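Local coordinates for protein putative enzyme related to aldose 1-epimerase (Salmonella typhimurium, PDB 2HTA) that probably interconverts the alpha and beta anomers of glucose 6-phosphate and related hexose 6-phosphates, as a monomeric mutarotase of the aldose 1-epimerase family, at residues Ser54-Leu62 / Ala113-Lys121; Asn128-Ser138 / Phe150-Lys160. One frame throughout, in Å; residues are numbered along the deposited sequence.

Interaction 1. Residues Ser54-Leu62 / Ala113-Lys121; sequences SFALQGAHL and ARNLPWALK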
ATOM      1  N   SER A  54      -1.035   9.179   8.158  1.00 17.86           N
ATOM      2  CA  SER A  54      -1.600   8.438   9.299  1.00 17.06           C
ATOM      3  C   SER A  54      -1.453   6.959   8.997  1.00 17.30           C
ATOM      4  O   SER A  54      -1.367   6.564   7.827  1.00 17.40           O
ATOM      5  CB  SER A  54      -3.092   8.789   9.509  1.00 17.09           C
ATOM      6  OG  SER A  54      -3.876   8.587   8.325  1.00 17.58           O
ATOM      7  N   PHE A  55      -1.467   6.164  10.060  1.00 18.29           N
ATOM      8  CA  PHE A  55      -1.223   4.747   9.965  1.00 17.68           C
ATOM      9  C   PHE A  55      -2.209   4.044  10.886  1.00 18.75           C
ATOM     10  O   PHE A  55      -2.609   4.600  11.901  1.00 19.57           O
ATOM     11  CB  PHE A  55       0.140   4.442  10.556  1.00 16.69           C
ATOM     12  CG  PHE A  55       1.302   5.001   9.794  1.00 19.57           C
ATOM     13  CD1 PHE A  55       2.023   4.204   8.890  1.00 18.60           C
ATOM     14  CD2 PHE A  55       1.726   6.311  10.032  1.00 17.81           C
ATOM     15  CE1 PHE A  55       3.124   4.762   8.180  1.00 20.12           C
ATOM     16  CE2 PHE A  55       2.822   6.861   9.347  1.00 24.19           C
ATOM     17  CZ  PHE A  55       3.522   6.083   8.440  1.00 21.04           C
ATOM     18  N   ALA A  56      -2.552   2.792  10.582  1.00 19.76           N
ATOM     19  CA  ALA A  56      -3.107   1.938  11.618  1.00 19.27           C
ATOM     20  C   ALA A  56      -1.960   1.063  12.130  1.00 19.52           C
ATOM     21  O   ALA A  56      -1.118   0.566  11.334  1.00 18.47           O
ATOM     22  CB  ALA A  56      -4.233   1.047  11.039  1.00 18.42           C
ATOM     23  N   LEU A  57      -1.967   0.794  13.447  1.00 19.64           N
ATOM     24  CA  LEU A  57      -1.074  -0.215  14.014  1.00 19.92           C
ATOM     25  C   LEU A  57      -1.372  -1.556  13.388  1.00 20.73           C
ATOM     26  O   LEU A  57      -0.441  -2.355  13.151  1.00 20.04           O
ATOM     27  CB  LEU A  57      -1.184  -0.334  15.540  1.00 19.71           C
ATOM     28  CG  LEU A  57      -0.601   0.881  16.277  1.00 20.93           C
ATOM     29  CD1 LEU A  57      -0.863   0.785  17.791  1.00 20.99           C
ATOM     30  CD2 LEU A  57       0.940   1.026  16.023  1.00 21.49           C
ATOM     31  N   GLN A  58      -2.658  -1.828  13.169  1.00 19.57           N
ATOM     32  CA  GLN A  58      -3.057  -3.059  12.462  1.00 19.80           C
ATOM     33  C   GLN A  58      -2.555  -3.061  11.029  1.00 20.09           C
ATOM     34  O   GLN A  58      -2.931  -2.198  10.226  1.00 20.03           O
ATOM     35  CB  GLN A  58      -4.577  -3.242  12.510  1.00 19.44           C
ATOM     36  CG  GLN A  58      -5.037  -4.511  11.832  1.00 22.73           C
ATOM     37  CD  GLN A  58      -6.481  -4.742  12.151  1.00 22.66           C
ATOM     38  OE1 GLN A  58      -6.807  -5.143  13.252  1.00 25.39           O
ATOM     39  NE2 GLN A  58      -7.339  -4.469  11.210  1.00 21.51           N
ATOM     40  N   GLY A  59      -1.687  -4.011  10.685  1.00 19.46           N
ATOM     41  CA  GLY A  59      -1.090  -4.010   9.366  1.00 18.59           C
ATOM     42  C   GLY A  59       0.020  -2.995   9.103  1.00 19.25           C
ATOM     43  O   GLY A  59       0.433  -2.847   7.935  1.00 19.81           O
ATOM     44  N   ALA A  60       0.513  -2.307  10.140  1.00 17.50           N
ATOM     45  CA  ALA A  60       1.401  -1.129   9.946  1.00 17.76           C
ATOM     46  C   ALA A  60       0.972  -0.423   8.672  1.00 17.89           C
ATOM     47  O   ALA A  60       1.776  -0.247   7.734  1.00 17.66           O
ATOM     48  CB  ALA A  60       2.865  -1.562   9.826  1.00 18.51           C
ATOM     49  N   HIS A  61      -0.310  -0.087   8.611  1.00 16.57           N
ATOM     50  CA  HIS A  61      -0.972   0.247   7.359  1.00 17.25           C
ATOM     51  C   HIS A  61      -0.969   1.752   7.171  1.00 18.67           C
ATOM     52  O   HIS A  61      -1.658   2.494   7.879  1.00 17.70           O
ATOM     53  CB  HIS A  61      -2.427  -0.251   7.414  1.00 16.88           C
ATOM     54  CG  HIS A  61      -3.098  -0.351   6.070  1.00 18.68           C
ATOM     55  ND1 HIS A  61      -3.656  -1.532   5.599  1.00 22.07           N
ATOM     56  CD2 HIS A  61      -3.387   0.597   5.137  1.00 19.01           C
ATOM     57  CE1 HIS A  61      -4.199  -1.309   4.410  1.00 18.87           C
ATOM     58  NE2 HIS A  61      -4.042  -0.023   4.108  1.00 17.51           N
ATOM     59  N   LEU A  62      -0.175   2.205   6.210  1.00 18.03           N
ATOM     60  CA  LEU A  62      -0.186   3.614   5.860  1.00 18.03           C
ATOM     61  C   LEU A  62      -1.537   3.931   5.209  1.00 18.19           C
ATOM     62  O   LEU A  62      -1.852   3.438   4.169  1.00 19.48           O
ATOM     63  CB  LEU A  62       0.996   3.901   4.909  1.00 18.29           C
ATOM     64  CG  LEU A  62       1.125   5.350   4.392  1.00 19.85           C
ATOM     65  CD1 LEU A  62       1.320   6.415   5.490  1.00 16.21           C
ATOM     66  CD2 LEU A  62       2.313   5.377   3.368  1.00 18.98           C
ATOM     67  N   ALA A 113      -0.255 -10.483   7.391  1.00 17.65           N
ATOM     68  CA  ALA A 113       0.383  -9.343   8.114  1.00 18.57           C
ATOM     69  C   ALA A 113      -0.497  -8.090   8.194  1.00 18.26           C
ATOM     70  O   ALA A 113      -0.438  -7.351   9.174  1.00 19.79           O
ATOM     71  CB  ALA A 113       1.716  -9.038   7.461  1.00 17.97           C
ATOM     72  N   ARG A 114      -1.369  -7.890   7.203  1.00 17.87           N
ATOM     73  CA  ARG A 114      -2.231  -6.681   7.144  1.00 17.59           C
ATOM     74  C   ARG A 114      -3.368  -6.760   8.145  1.00 19.60           C
ATOM     75  O   ARG A 114      -4.133  -5.792   8.350  1.00 18.85           O
ATOM     76  CB  ARG A 114      -2.736  -6.467   5.722  1.00 18.75           C
ATOM     77  CG  ARG A 114      -3.631  -7.622   5.165  1.00 19.98           C
ATOM     78  CD  ARG A 114      -3.959  -7.281   3.750  1.00 23.89           C
ATOM     79  NE  ARG A 114      -4.859  -8.241   3.131  1.00 19.38           N
ATOM     80  CZ  ARG A 114      -5.763  -7.938   2.221  1.00 23.45           C
ATOM     81  NH1 ARG A 114      -5.942  -6.673   1.832  1.00 21.50           N
ATOM     82  NH2 ARG A 114      -6.538  -8.918   1.705  1.00 18.46           N
ATOM     83  N   ASN A 115      -3.539  -7.954   8.732  1.00 19.29           N
ATOM     84  CA  ASN A 115      -4.649  -8.200   9.675  1.00 19.30           C
ATOM     85  C   ASN A 115      -4.242  -8.146  11.142  1.00 19.65           C
ATOM     86  O   ASN A 115      -5.124  -8.093  12.038  1.00 21.66           O
ATOM     87  CB  ASN A 115      -5.271  -9.596   9.423  1.00 18.69           C
ATOM     88  CG  ASN A 115      -5.720  -9.800   7.984  1.00 20.53           C
ATOM     89  OD1 ASN A 115      -4.951 -10.281   7.126  1.00 20.57           O
ATOM     90  ND2 ASN A 115      -6.942  -9.392   7.688  1.00 20.04           N
ATOM     91  N   LEU A 116      -2.958  -8.086  11.423  1.00 18.83           N
ATOM     92  CA  LEU A 116      -2.454  -8.198  12.807  1.00 19.39           C
ATOM     93  C   LEU A 116      -1.878  -6.875  13.318  1.00 20.20           C
ATOM     94  O   LEU A 116      -1.414  -6.068  12.512  1.00 18.95           O
ATOM     95  CB  LEU A 116      -1.355  -9.270  12.861  1.00 18.49           C
ATOM     96  CG  LEU A 116      -1.793 -10.673  12.437  1.00 20.59           C
ATOM     97  CD1 LEU A 116      -0.514 -11.545  12.354  1.00 17.91           C
ATOM     98  CD2 LEU A 116      -2.790 -11.226  13.496  1.00 23.80           C
ATOM     99  N   PRO A 117      -1.905  -6.663  14.658  1.00 21.35           N
ATOM    100  CA  PRO A 117      -1.355  -5.462  15.222  1.00 21.11           C
ATOM    101  C   PRO A 117       0.152  -5.501  15.214  1.00 21.69           C
ATOM    102  O   PRO A 117       0.750  -6.474  15.704  1.00 22.11           O
ATOM    103  CB  PRO A 117      -1.900  -5.467  16.663  1.00 21.89           C
ATOM    104  CG  PRO A 117      -2.225  -6.966  16.972  1.00 21.79           C
ATOM    105  CD  PRO A 117      -2.535  -7.548  15.671  1.00 21.54           C
ATOM    106  N   TRP A 118       0.753  -4.452  14.653  1.00 20.89           N
ATOM    107  CA  TRP A 118       2.222  -4.228  14.720  1.00 19.95           C
ATOM    108  C   TRP A 118       2.580  -3.211  15.812  1.00 19.42           C
ATOM    109  O   TRP A 118       1.804  -2.311  16.128  1.00 20.31           O
ATOM    110  CB  TRP A 118       2.781  -3.644  13.419  1.00 17.60           C
ATOM    111  CG  TRP A 118       2.591  -4.465  12.160  1.00 18.77           C
ATOM    112  CD1 TRP A 118       1.434  -5.098  11.752  1.00 16.18           C
ATOM    113  CD2 TRP A 118       3.553  -4.664  11.113  1.00 18.83           C
ATOM    114  NE1 TRP A 118       1.632  -5.695  10.520  1.00 19.01           N
ATOM    115  CE2 TRP A 118       2.917  -5.449  10.095  1.00 17.21           C
ATOM    116  CE3 TRP A 118       4.886  -4.296  10.948  1.00 17.02           C
ATOM    117  CZ2 TRP A 118       3.570  -5.819   8.885  1.00 17.95           C
ATOM    118  CZ3 TRP A 118       5.551  -4.664   9.735  1.00 19.81           C
ATOM    119  CH2 TRP A 118       4.900  -5.430   8.732  1.00 19.31           C
ATOM    120  N   ALA A 119       3.796  -3.318  16.321  1.00 18.07           N
ATOM    121  CA  ALA A 119       4.248  -2.399  17.375  1.00 18.34           C
ATOM    122  C   ALA A 119       4.926  -1.237  16.654  1.00 18.74           C
ATOM    123  O   ALA A 119       5.560  -1.439  15.642  1.00 17.64           O
ATOM    124  CB  ALA A 119       5.260  -3.143  18.304  1.00 17.29           C
ATOM    125  N   LEU A 120       4.775  -0.042  17.160  1.00 18.15           N
ATOM    126  CA  LEU A 120       5.625   1.040  16.713  1.00 17.46           C
ATOM    127  C   LEU A 120       6.888   0.996  17.530  1.00 18.00           C
ATOM    128  O   LEU A 120       6.920   1.372  18.729  1.00 18.98           O
ATOM    129  CB  LEU A 120       4.878   2.358  16.864  1.00 18.22           C
ATOM    130  CG  LEU A 120       5.699   3.652  16.687  1.00 16.05           C
ATOM    131  CD1 LEU A 120       6.175   3.667  15.214  1.00 19.25           C
ATOM    132  CD2 LEU A 120       4.896   4.931  16.950  1.00 19.23           C
ATOM    133  N   LYS A 121       7.975   0.522  16.899  1.00 18.05           N
ATOM    134  CA  LYS A 121       9.210   0.220  17.582  1.00 18.29           C
ATOM    135  C   LYS A 121      10.083   1.461  17.703  1.00 19.03           C
ATOM    136  O   LYS A 121      10.782   1.618  18.728  1.00 20.19           O
ATOM    137  CB  LYS A 121       9.977  -0.849  16.780  1.00 18.78           C
ATOM    138  CG  LYS A 121      11.187  -1.398  17.427  1.00 22.15           C
ATOM    139  CD  LYS A 121      11.933  -2.362  16.456  1.00 28.02           C
ATOM    140  CE  LYS A 121      13.037  -3.126  17.213  1.00 33.59           C
ATOM    141  NZ  LYS A 121      12.512  -3.805  18.476  1.00 36.77           N
TER
HETATM  142  O   HOH W   1      -5.011  -3.871   6.650  1.00 23.92           O

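Interaction 2. Residues Asn128-Ser138 / Phe150-Lys160; sequences NGVMLTFELQS and FTLLARFKVGK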
ATOM      1  N   ASN A 128      11.990  18.306   8.343  1.00 22.51           N
ATOM      2  CA  ASN A 128      11.587  17.865   6.993  1.00 22.36           C
ATOM      3  C   ASN A 128      10.466  16.775   7.025  1.00 22.02           C
ATOM      4  O   ASN A 128       9.673  16.675   6.105  1.00 21.28           O
ATOM      5  CB  ASN A 128      12.782  17.306   6.216  1.00 21.75           C
ATOM      6  CG  ASN A 128      13.849  18.352   5.989  1.00 23.71           C
ATOM      7  OD1 ASN A 128      13.518  19.506   5.774  1.00 24.93           O
ATOM      8  ND2 ASN A 128      15.085  17.966   6.048  1.00 22.54           N
ATOM      9  N   GLY A 129      10.419  15.996   8.093  1.00 21.34           N
ATOM     10  CA  GLY A 129       9.330  15.003   8.164  1.00 20.84           C
ATOM     11  C   GLY A 129       9.621  14.022   9.273  1.00 21.21           C
ATOM     12  O   GLY A 129      10.319  14.380  10.250  1.00 20.40           O
ATOM     13  N   VAL A 130       9.104  12.770   9.136  1.00 19.06           N
ATOM     14  CA  VAL A 130       9.144  11.808  10.232  1.00 18.92           C
ATOM     15  C   VAL A 130       9.549  10.433   9.691  1.00 19.19           C
ATOM     16  O   VAL A 130       9.201  10.098   8.548  1.00 20.14           O
ATOM     17  CB  VAL A 130       7.754  11.691  10.933  1.00 20.31           C
ATOM     18  CG1 VAL A 130       7.844  10.771  12.146  1.00 19.96           C
ATOM     19  CG2 VAL A 130       7.278  13.057  11.412  1.00 19.10           C
ATOM     20  N   MET A 131      10.308   9.681  10.470  1.00 18.41           N
ATOM     21  CA  MET A 131      10.630   8.272  10.119  1.00 20.46           C
ATOM     22  C   MET A 131      10.002   7.391  11.145  1.00 19.39           C
ATOM     23  O   MET A 131      10.067   7.732  12.331  1.00 19.38           O
ATOM     24  CB  MET A 131      12.158   8.041  10.224  1.00 21.62           C
ATOM     25  CG  MET A 131      13.042   8.871   9.270  1.00 29.54           C
ATOM     26  SD  MET A 131      14.834   8.507   9.688  1.00 37.25           S
ATOM     27  CE  MET A 131      14.903   6.696   9.502  1.00 34.70           C
ATOM     28  N   LEU A 132       9.463   6.228  10.743  1.00 19.44           N
ATOM     29  CA  LEU A 132       8.824   5.341  11.725  1.00 18.72           C
ATOM     30  C   LEU A 132       9.172   3.896  11.372  1.00 18.54           C
ATOM     31  O   LEU A 132       9.269   3.558  10.183  1.00 18.88           O
ATOM     32  CB  LEU A 132       7.287   5.450  11.658  1.00 19.66           C
ATOM     33  CG  LEU A 132       6.591   6.805  11.888  1.00 21.28           C
ATOM     34  CD1 LEU A 132       6.474   7.525  10.557  1.00 22.89           C
ATOM     35  CD2 LEU A 132       5.181   6.511  12.444  1.00 21.97           C
ATOM     36  N   THR A 133       9.346   3.072  12.408  1.00 17.83           N
ATOM     37  CA  THR A 133       9.603   1.637  12.202  1.00 17.25           C
ATOM     38  C   THR A 133       8.556   0.879  12.979  1.00 17.64           C
ATOM     39  O   THR A 133       8.435   1.065  14.181  1.00 17.64           O
ATOM     40  CB  THR A 133      10.920   1.248  12.744  1.00 18.59           C
ATOM     41  OG1 THR A 133      11.948   1.988  12.059  1.00 18.07           O
ATOM     42  CG2 THR A 133      11.156  -0.222  12.481  1.00 17.85           C
ATOM     43  N   PHE A 134       7.835   0.005  12.286  1.00 17.33           N
ATOM     44  CA  PHE A 134       6.831  -0.878  12.901  1.00 16.91           C
ATOM     45  C   PHE A 134       7.384  -2.297  12.853  1.00 17.73           C
ATOM     46  O   PHE A 134       8.136  -2.676  11.918  1.00 17.22           O
ATOM     47  CB  PHE A 134       5.518  -0.805  12.103  1.00 16.59           C
ATOM     48  CG  PHE A 134       4.827   0.517  12.170  1.00 17.70           C
ATOM     49  CD1 PHE A 134       5.133   1.563  11.240  1.00 15.90           C
ATOM     50  CD2 PHE A 134       3.892   0.760  13.163  1.00 16.03           C
ATOM     51  CE1 PHE A 134       4.436   2.810  11.313  1.00 19.17           C
ATOM     52  CE2 PHE A 134       3.197   1.989  13.207  1.00 17.96           C
ATOM     53  CZ  PHE A 134       3.465   2.995  12.306  1.00 15.18           C
ATOM     54  N   GLU A 135       6.986  -3.127  13.825  1.00 18.18           N
ATOM     55  CA  GLU A 135       7.503  -4.509  13.844  1.00 17.43           C
ATOM     56  C   GLU A 135       6.336  -5.498  14.062  1.00 18.02           C
ATOM     57  O   GLU A 135       5.469  -5.254  14.905  1.00 19.20           O
ATOM     58  CB  GLU A 135       8.466  -4.635  15.019  1.00 17.07           C
ATOM     59  CG  GLU A 135       9.084  -6.029  15.128  1.00 20.75           C
ATOM     60  CD  GLU A 135      10.084  -6.087  16.280  1.00 29.62           C
ATOM     61  OE1 GLU A 135       9.665  -6.176  17.439  1.00 35.29           O
ATOM     62  OE2 GLU A 135      11.288  -5.969  16.032  1.00 33.07           O
ATOM     63  N   LEU A 136       6.376  -6.621  13.354  1.00 18.71           N
ATOM     64  CA  LEU A 136       5.438  -7.717  13.584  1.00 18.28           C
ATOM     65  C   LEU A 136       6.254  -8.957  13.855  1.00 19.37           C
ATOM     66  O   LEU A 136       7.271  -9.185  13.206  1.00 19.31           O
ATOM     67  CB  LEU A 136       4.525  -7.925  12.386  1.00 18.07           C
ATOM     68  CG  LEU A 136       3.464  -9.046  12.590  1.00 16.45           C
ATOM     69  CD1 LEU A 136       2.322  -8.503  13.483  1.00 18.89           C
ATOM     70  CD2 LEU A 136       2.915  -9.353  11.231  1.00 19.98           C
ATOM     71  N   GLN A 137       5.857  -9.757  14.868  1.00 20.58           N
ATOM     72  CA  GLN A 137       6.578 -11.011  15.124  1.00 21.60           C
ATOM     73  C   GLN A 137       5.631 -12.178  15.131  1.00 20.86           C
ATOM     74  O   GLN A 137       4.447 -12.030  15.430  1.00 20.99           O
ATOM     75  CB  GLN A 137       7.310 -10.973  16.447  1.00 23.14           C
ATOM     76  CG  GLN A 137       8.471  -9.938  16.407  1.00 28.04           C
ATOM     77  CD  GLN A 137       9.350 -10.053  17.585  1.00 34.58           C
ATOM     78  OE1 GLN A 137       8.983  -9.597  18.657  1.00 35.56           O
ATOM     79  NE2 GLN A 137      10.523 -10.674  17.415  1.00 37.05           N
ATOM     80  N   SER A 138       6.161 -13.343  14.829  1.00 20.27           N
ATOM     81  CA  SER A 138       5.385 -14.573  14.970  1.00 19.09           C
ATOM     82  C   SER A 138       5.009 -14.812  16.421  1.00 20.55           C
ATOM     83  O   SER A 138       5.626 -14.268  17.356  1.00 20.85           O
ATOM     84  CB  SER A 138       6.206 -15.778  14.437  1.00 19.00           C
ATOM     85  OG  SER A 138       7.509 -15.755  14.955  1.00 18.63           O
ATOM     86  N   PHE A 150       9.188 -15.521  12.491  1.00 19.34           N
ATOM     87  CA  PHE A 150       9.587 -14.374  11.662  1.00 19.00           C
ATOM     88  C   PHE A 150       9.577 -13.090  12.516  1.00 19.43           C
ATOM     89  O   PHE A 150       8.928 -13.043  13.573  1.00 19.18           O
ATOM     90  CB  PHE A 150       8.606 -14.205  10.460  1.00 18.16           C
ATOM     91  CG  PHE A 150       7.180 -13.759  10.871  1.00 17.91           C
ATOM     92  CD1 PHE A 150       6.158 -14.718  11.064  1.00 18.62           C
ATOM     93  CD2 PHE A 150       6.862 -12.414  11.031  1.00 19.42           C
ATOM     94  CE1 PHE A 150       4.885 -14.291  11.410  1.00 18.49           C
ATOM     95  CE2 PHE A 150       5.609 -11.979  11.443  1.00 17.86           C
ATOM     96  CZ  PHE A 150       4.584 -12.946  11.616  1.00 20.03           C
ATOM     97  N   THR A 151      10.328 -12.086  12.052  1.00 20.41           N
ATOM     98  CA  THR A 151      10.166 -10.701  12.506  1.00 20.48           C
ATOM     99  C   THR A 151      10.112  -9.858  11.220  1.00 20.49           C
ATOM    100  O   THR A 151      11.038  -9.917  10.381  1.00 21.55           O
ATOM    101  CB  THR A 151      11.366 -10.230  13.350  1.00 22.16           C
ATOM    102  OG1 THR A 151      11.507 -11.092  14.478  1.00 23.37           O
ATOM    103  CG2 THR A 151      11.116  -8.812  13.834  1.00 23.84           C
ATOM    104  N   LEU A 152       9.024  -9.100  11.052  1.00 19.24           N
ATOM    105  CA  LEU A 152       8.808  -8.296   9.876  1.00 19.65           C
ATOM    106  C   LEU A 152       8.898  -6.848  10.345  1.00 19.40           C
ATOM    107  O   LEU A 152       8.330  -6.508  11.403  1.00 18.88           O
ATOM    108  CB  LEU A 152       7.373  -8.493   9.389  1.00 20.36           C
ATOM    109  CG  LEU A 152       6.958  -9.039   8.047  1.00 29.70           C
ATOM    110  CD1 LEU A 152       5.420  -8.729   7.785  1.00 27.94           C
ATOM    111  CD2 LEU A 152       7.827  -8.589   6.872  1.00 30.97           C
ATOM    112  N   LEU A 153       9.687  -6.040   9.625  1.00 18.66           N
ATOM    113  CA  LEU A 153       9.824  -4.620   9.894  1.00 17.90           C
ATOM    114  C   LEU A 153       9.303  -3.808   8.730  1.00 17.23           C
ATOM    115  O   LEU A 153       9.600  -4.129   7.587  1.00 18.34           O
ATOM    116  CB  LEU A 153      11.301  -4.223  10.138  1.00 17.40           C
ATOM    117  CG  LEU A 153      11.805  -4.941  11.390  1.00 22.03           C
ATOM    118  CD1 LEU A 153      13.248  -5.238  11.403  1.00 28.45           C
ATOM    119  CD2 LEU A 153      11.413  -4.156  12.643  1.00 23.09           C
ATOM    120  N   ALA A 154       8.549  -2.751   9.015  1.00 16.98           N
ATOM    121  CA  ALA A 154       8.069  -1.826   7.967  1.00 17.12           C
ATOM    122  C   ALA A 154       8.626  -0.459   8.395  1.00 18.21           C
ATOM    123  O   ALA A 154       8.308   0.025   9.492  1.00 18.74           O
ATOM    124  CB  ALA A 154       6.548  -1.795   7.886  1.00 16.84           C
ATOM    125  N   ARG A 155       9.501   0.092   7.579  1.00 18.08           N
ATOM    126  CA  ARG A 155      10.128   1.403   7.861  1.00 18.50           C
ATOM    127  C   ARG A 155       9.574   2.375   6.878  1.00 17.54           C
ATOM    128  O   ARG A 155       9.548   2.070   5.675  1.00 18.73           O
ATOM    129  CB  ARG A 155      11.648   1.284   7.712  1.00 18.37           C
ATOM    130  CG  ARG A 155      12.282   0.254   8.664  1.00 20.78           C
ATOM    131  CD  ARG A 155      13.796   0.297   8.548  1.00 26.28           C
ATOM    132  NE  ARG A 155      14.439  -0.357   9.675  1.00 30.03           N
ATOM    133  CZ  ARG A 155      14.818  -1.632   9.674  1.00 30.87           C
ATOM    134  NH1 ARG A 155      15.399  -2.159  10.752  1.00 31.24           N
ATOM    135  NH2 ARG A 155      14.652  -2.362   8.584  1.00 32.21           N
ATOM    136  N   PHE A 156       9.065   3.506   7.377  1.00 16.13           N
ATOM    137  CA  PHE A 156       8.479   4.558   6.571  1.00 16.47           C
ATOM    138  C   PHE A 156       9.251   5.847   6.725  1.00 16.81           C
ATOM    139  O   PHE A 156       9.755   6.115   7.808  1.00 18.44           O
ATOM    140  CB  PHE A 156       7.070   4.849   7.049  1.00 15.19           C
ATOM    141  CG  PHE A 156       6.152   3.684   6.891  1.00 18.39           C
ATOM    142  CD1 PHE A 156       6.111   2.692   7.868  1.00 17.69           C
ATOM    143  CD2 PHE A 156       5.394   3.547   5.723  1.00 18.57           C
ATOM    144  CE1 PHE A 156       5.233   1.556   7.701  1.00 17.92           C
ATOM    145  CE2 PHE A 156       4.499   2.442   5.585  1.00 20.22           C
ATOM    146  CZ  PHE A 156       4.457   1.469   6.561  1.00 18.21           C
ATOM    147  N   LYS A 157       9.328   6.634   5.660  1.00 18.78           N
ATOM    148  CA  LYS A 157       9.834   8.035   5.736  1.00 20.62           C
ATOM    149  C   LYS A 157       8.752   8.904   5.135  1.00 21.07           C
ATOM    150  O   LYS A 157       8.428   8.725   3.976  1.00 22.78           O
ATOM    151  CB  LYS A 157      11.128   8.143   4.933  1.00 20.53           C
ATOM    152  CG  LYS A 157      12.214   7.303   5.487  1.00 21.91           C
ATOM    153  CD  LYS A 157      13.573   7.805   4.910  1.00 26.91           C
ATOM    154  CE  LYS A 157      14.742   7.062   5.512  1.00 30.27           C
ATOM    155  NZ  LYS A 157      15.990   7.516   4.832  1.00 30.10           N
ATOM    156  N   VAL A 158       8.100   9.772   5.919  1.00 19.55           N
ATOM    157  CA  VAL A 158       7.030  10.571   5.377  1.00 19.48           C
ATOM    158  C   VAL A 158       7.416  12.031   5.443  1.00 19.16           C
ATOM    159  O   VAL A 158       7.769  12.531   6.493  1.00 20.76           O
ATOM    160  CB  VAL A 158       5.629  10.307   6.047  1.00 19.14           C
ATOM    161  CG1 VAL A 158       5.220   8.832   5.796  1.00 20.55           C
ATOM    162  CG2 VAL A 158       5.670  10.547   7.568  1.00 20.92           C
ATOM    163  N   GLY A 159       7.428  12.655   4.297  1.00 19.49           N
ATOM    164  CA  GLY A 159       7.835  14.036   4.181  1.00 18.20           C
ATOM    165  C   GLY A 159       7.425  14.562   2.851  1.00 19.01           C
ATOM    166  O   GLY A 159       6.313  14.336   2.382  1.00 17.49           O
ATOM    167  N   LYS A 160       8.331  15.296   2.209  1.00 18.61           N
ATOM    168  CA  LYS A 160       8.106  15.725   0.793  1.00 20.64           C
ATOM    169  C   LYS A 160       7.924  14.512  -0.147  1.00 18.97           C
ATOM    170  O   LYS A 160       7.199  14.568  -1.149  1.00 18.94           O
ATOM    171  CB  LYS A 160       9.346  16.543   0.356  1.00 22.38           C
ATOM    172  CG  LYS A 160       9.312  17.016  -1.085  1.00 28.04           C
ATOM    173  CD  LYS A 160      10.508  17.979  -1.433  1.00 37.03           C
ATOM    174  CE  LYS A 160      11.831  17.271  -1.202  1.00 43.06           C
ATOM    175  NZ  LYS A 160      13.066  17.926  -1.831  1.00 46.33           N
TER

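Interaction 1. Residues Ser54-Leu62 / Ala113-Lys121
A113 meets the turn of 54-62 through its carbonyl, which receives a CA-H...O contact from G59 (CA to A113 O 3.4 Å) and also holds the indole of W118. One residue on, the R114 carbonyl accepts a hydrogen bond from a water that also bonds H61 ND1, while the R114 guanidinium leads away from the contact, NH2 bonding S109 O; by analogy with relatives, R114 probably binds substrate. N115 offers its backbone: the Q58 CG lies 3.6 Å from N115 O, and the amide ends of Q58 and N115 both turn to the backbone of G85. L116 O accepts a nearly straight bond from G59 N at 2.8 Å. P117 bridges Q58 backbone to backbone. W118 then bonds through its N to L57 O at 2.8 Å, an oxygen that takes A60 N on the opposite face of its plane. With CG anti to the carbonyl carbon (chi1 -60°), the indole turns one face to the type II turn L57-A60, and the A60 methyl makes a CH-pi contact over its six-membered ring, 3.8 Å from the centroid. NE1 donates to A113 O in the ring plane at 3.0 Å, fixing the ring's rotation. Last, L120 meets the L57 CD2 methyl with its CB. The chemistry implies a turn gripped mainly through main-chain polar atoms, its hairpin end resting on an indole that is itself tied down.

Interaction 2. Residues Asn128-Ser138 / Phe150-Lys160
Strands 130-137 and 151-158 run antiparallel, their axes 4.6 Å apart at closest approach and 161° between directions, with paired N-H...O bonds joining V130 to V158, L132 to F156, F134 to A154 and L136 to L152. On the inward face, the F134 and F156 rings cross with planes at 87°, F134 CD1 lying 3.5 Å from F156 CE1; F55 adds a third ring to the cluster. V158 CG2 extends this apolar row to L132 CD1 and V130 CB. Toward the other end, L136 lays CG and CD2 against CE2 of F150. That ring is swung between its own backbone N and carbonyl carbon (chi1 68°), which carries one face over the chain at S138, whose N sits 3.5 Å above the ring centre. S138 closes the end twice: its N donates to F150 O, and its OG receives F150 N at 3.0 Å while also bonding D149. The opposite face is more polar. Q137 NE2 donates to T151 OG1 at 3.1 Å, close to its amide plane; E135 lies alongside L153, its CB 3.8 Å from L153 CD2, and T133 runs beside the aliphatic part of R155, whose guanidinium pairs with E167. The M131 and K157 chains run next to each other, their CE atoms 4.0 Å apart. Chemically, then, the pair has two characters, apolar within and polar or amphipathic without, joined by regular main-chain bonds.

Overall arrangement
Interaction 2 is regular strand pairing inside the nine-stranded antiparallel sheet, whereas interaction 1 is a beta turn packed on a loop, joining the hairpin of strands 51-56 and 61-67 to the chain leading into the edge strand 119-125. Both are partly buried: G59, A60 and W118 lie inside and P117 is exposed in interaction 1; in interaction 2 the F134/F156 face is buried, while M131, Q137 and K157 opposite are exposed. K121 N approaches T133 O at 2.8 Å, a probable hydrogen bond linking the two. W118 packs on L136 and L152, A60 on F134, and F55 joins the F134/F156 rings, so apolar packing joins the contacts. Irregular backbone bonds and a water near R114 contrast with repeated strand bonds.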